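PDB 4K70: UL37 from Suid herpesvirus 1, which serves as an inner tegument protein of the virus, here its N-terminal half, and is thought to control intracellular trafficking of viral particles. Local coordinates for residues A[217-222]-A[272-277]. Sequence-based numbering, arbitrary orientation. Where two conformers were deposited one is given.
Sequences TIADEF and GDAYVR
R277 reaches from the loop after helix 260-271 to D220 on helix 208-223 and grips one carboxylate oxygen side-on with two nitrogens. R277 NE lies 2.8 Å from D220 OD1, and R277 NH2 2.9 Å, both in a salt bridge. OD1 sits almost in the guanidinium plane, but the carboxylate is turned 39° against that plane. R277 NH2 meets OD1 nearly along its C-O axis, while R277 NE comes from above the carboxylate plane, 35° out of it. The extended R277 chain and the D220 side chain run antiparallel alongside each other. With D220 CG beside the backbone N (chi1 -69°), anti to the carbonyl carbon, the carboxylate is brought to the loop although the side chain does not start out pointing there. Next to the ion pair, A219 CB and A274 CB meet at 4.4 Å; L231 and F235 of helix 229-240 also pack on these alanines. The loop is folded by a type I turn from D273 to V276 and an Asx turn, in which Y275 N donates to D273 OD1 (3.2 Å). R264, from helix 260-271, pairs with D220 OD2 and donates to A274 O. In this partly buried contact of the helical N-terminal half, bonds from R277 to D220 and H224 O join the loop to the last turn of helix 208-223 and the residue after it. The shared carboxylate, probably favoured in its charged form, would offset the closeness of the R277 and R264 guanidinium groups.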
ATOM      1  N   THR A 217      18.236  15.180   3.591  1.00 27.55           N
ATOM      2  CA  THR A 217      17.534  13.980   3.123  1.00 28.79           C
ATOM      3  C   THR A 217      16.061  14.292   2.811  1.00 26.90           C
ATOM      4  O   THR A 217      15.488  13.759   1.856  1.00 25.96           O
ATOM      5  CB  THR A 217      17.628  12.782   4.107  1.00 27.58           C
ATOM      6  OG1 THR A 217      16.823  13.034   5.271  1.00 24.52           O
ATOM      7  CG2 THR A 217      19.089  12.494   4.511  1.00 20.94           C
ATOM      8  N   ILE A 218      15.460  15.165   3.610  1.00 25.36           N
ATOM      9  CA  ILE A 218      14.055  15.518   3.417  1.00 26.17           C
ATOM     10  C   ILE A 218      13.895  16.355   2.142  1.00 29.05           C
ATOM     11  O   ILE A 218      12.994  16.120   1.330  1.00 27.68           O
ATOM     12  CB  ILE A 218      13.496  16.290   4.621  1.00 23.20           C
ATOM     13  CG1 ILE A 218      13.425  15.374   5.848  1.00 27.07           C
ATOM     14  CG2 ILE A 218      12.099  16.849   4.304  1.00 25.03           C
ATOM     15  CD1 ILE A 218      13.278  16.124   7.168  1.00 25.41           C
ATOM     16  N   ALA A 219      14.776  17.329   1.967  1.00 26.05           N
ATOM     17  CA  ALA A 219      14.729  18.168   0.773  1.00 28.51           C
ATOM     18  C   ALA A 219      14.848  17.290  -0.466  1.00 31.37           C
ATOM     19  O   ALA A 219      14.093  17.453  -1.426  1.00 29.31           O
ATOM     20  CB  ALA A 219      15.829  19.220   0.810  1.00 24.91           C
ATOM     21  N   ASP A 220      15.765  16.322  -0.415  1.00 29.05           N
ATOM     22  CA  ASP A 220      16.064  15.468  -1.571  1.00 29.38           C
ATOM     23  C   ASP A 220      15.024  14.376  -1.875  1.00 30.82           C
ATOM     24  O   ASP A 220      14.758  14.082  -3.033  1.00 32.89           O
ATOM     25  CB  ASP A 220      17.459  14.836  -1.432  1.00 27.91           C
ATOM     26  CG  ASP A 220      18.570  15.858  -1.572  1.00 35.84           C
ATOM     27  OD1 ASP A 220      18.254  17.015  -1.934  1.00 36.08           O
ATOM     28  OD2 ASP A 220      19.746  15.515  -1.332  1.00 35.79           O
ATOM     29  N   GLU A 221      14.452  13.767  -0.843  1.00 27.31           N
ATOM     30  CA  GLU A 221      13.501  12.672  -1.014  0.54 31.44           C
ATOM     31  C   GLU A 221      12.091  13.192  -1.259  1.00 29.62           C
ATOM     32  O   GLU A 221      11.304  12.576  -1.970  1.00 33.92           O
ATOM     33  CB  GLU A 221      13.477  11.775   0.233  0.54 28.27           C
ATOM     34  CG  GLU A 221      14.831  11.195   0.660  0.54 31.10           C
ATOM     35  CD  GLU A 221      15.110   9.822   0.073  0.54 31.35           C
ATOM     36  OE1 GLU A 221      14.426   9.444  -0.905  0.54 30.44           O
ATOM     37  OE2 GLU A 221      16.012   9.124   0.593  0.54 25.04           O
ATOM     38  N   PHE A 222      11.768  14.327  -0.652  1.00 29.14           N
ATOM     39  CA  PHE A 222      10.374  14.765  -0.637  1.00 29.39           C
ATOM     40  C   PHE A 222      10.039  16.119  -1.249  1.00 34.53           C
ATOM     41  O   PHE A 222       8.864  16.411  -1.482  1.00 31.78           O
ATOM     42  CB  PHE A 222       9.841  14.701   0.793  1.00 26.27           C
ATOM     43  CG  PHE A 222       9.888  13.320   1.384  1.00 30.55           C
ATOM     44  CD1 PHE A 222       8.933  12.377   1.040  1.00 30.55           C
ATOM     45  CD2 PHE A 222      10.890  12.959   2.276  1.00 27.43           C
ATOM     46  CE1 PHE A 222       8.973  11.108   1.571  1.00 30.79           C
ATOM     47  CE2 PHE A 222      10.927  11.685   2.815  1.00 28.37           C
ATOM     48  CZ  PHE A 222       9.968  10.764   2.462  1.00 27.85           C
ATOM     49  N   GLY A 272      24.272  27.863   3.265  1.00 38.07           N
ATOM     50  CA  GLY A 272      23.232  27.852   4.279  1.00 38.78           C
ATOM     51  C   GLY A 272      21.857  27.663   3.662  1.00 36.58           C
ATOM     52  O   GLY A 272      20.850  28.116   4.209  1.00 41.91           O
ATOM     53  N   ASP A 273      21.813  26.975   2.524  1.00 34.94           N
ATOM     54  CA  ASP A 273      20.587  26.837   1.746  1.00 36.59           C
ATOM     55  C   ASP A 273      20.412  25.401   1.283  1.00 35.12           C
ATOM     56  O   ASP A 273      21.197  24.920   0.476  1.00 33.84           O
ATOM     57  CB  ASP A 273      20.651  27.756   0.520  1.00 37.04           C
ATOM     58  CG  ASP A 273      19.326  27.843  -0.223  1.00 41.25           C
ATOM     59  OD1 ASP A 273      18.401  27.057   0.085  1.00 41.14           O
ATOM     60  OD2 ASP A 273      19.213  28.701  -1.128  1.00 45.45           O
ATOM     61  N   ALA A 274      19.371  24.730   1.771  1.00 34.72           N
ATOM     62  CA  ALA A 274      19.177  23.311   1.477  1.00 31.62           C
ATOM     63  C   ALA A 274      18.936  23.005  -0.006  1.00 39.86           C
ATOM     64  O   ALA A 274      19.137  21.871  -0.448  1.00 37.38           O
ATOM     65  CB  ALA A 274      18.047  22.732   2.336  1.00 31.28           C
ATOM     66  N   TYR A 275      18.511  24.007  -0.773  1.00 38.25           N
ATOM     67  CA  TYR A 275      18.154  23.792  -2.177  1.00 38.29           C
ATOM     68  C   TYR A 275      19.287  24.061  -3.163  1.00 39.49           C
ATOM     69  O   TYR A 275      19.141  23.845  -4.369  1.00 42.86           O
ATOM     70  CB  TYR A 275      16.901  24.594  -2.542  1.00 41.20           C
ATOM     71  CG  TYR A 275      15.679  24.077  -1.833  1.00 39.59           C
ATOM     72  CD1 TYR A 275      14.971  22.992  -2.339  1.00 43.87           C
ATOM     73  CD2 TYR A 275      15.243  24.648  -0.647  1.00 38.86           C
ATOM     74  CE1 TYR A 275      13.849  22.501  -1.692  1.00 45.49           C
ATOM     75  CE2 TYR A 275      14.119  24.160   0.010  1.00 43.70           C
ATOM     76  CZ  TYR A 275      13.430  23.086  -0.521  1.00 42.89           C
ATOM     77  OH  TYR A 275      12.315  22.595   0.113  1.00 39.47           O
ATOM     78  N   VAL A 276      20.414  24.532  -2.644  1.00 38.10           N
ATOM     79  CA  VAL A 276      21.639  24.627  -3.418  1.00 37.26           C
ATOM     80  C   VAL A 276      22.319  23.260  -3.399  1.00 38.29           C
ATOM     81  O   VAL A 276      22.615  22.717  -2.328  1.00 35.95           O
ATOM     82  CB  VAL A 276      22.592  25.672  -2.824  1.00 35.65           C
ATOM     83  CG1 VAL A 276      23.846  25.787  -3.673  1.00 37.56           C
ATOM     84  CG2 VAL A 276      21.899  27.011  -2.718  1.00 37.17           C
ATOM     85  N   ARG A 277      22.558  22.704  -4.582  1.00 38.58           N
ATOM     86  CA  ARG A 277      23.054  21.338  -4.695  1.00 36.85           C
ATOM     87  C   ARG A 277      24.324  21.233  -5.532  1.00 40.91           C
ATOM     88  O   ARG A 277      24.882  20.145  -5.667  1.00 39.80           O
ATOM     89  CB  ARG A 277      21.971  20.427  -5.289  1.00 36.31           C
ATOM     90  CG  ARG A 277      20.750  20.231  -4.403  1.00 36.93           C
ATOM     91  CD  ARG A 277      19.867  19.102  -4.938  1.00 35.03           C
ATOM     92  NE  ARG A 277      18.763  18.776  -4.038  1.00 38.64           N
ATOM     93  CZ  ARG A 277      17.590  19.401  -4.042  1.00 38.45           C
ATOM     94  NH1 ARG A 277      17.373  20.397  -4.893  1.00 39.16           N
ATOM     95  NH2 ARG A 277      16.637  19.042  -3.191  1.00 35.68           N
TER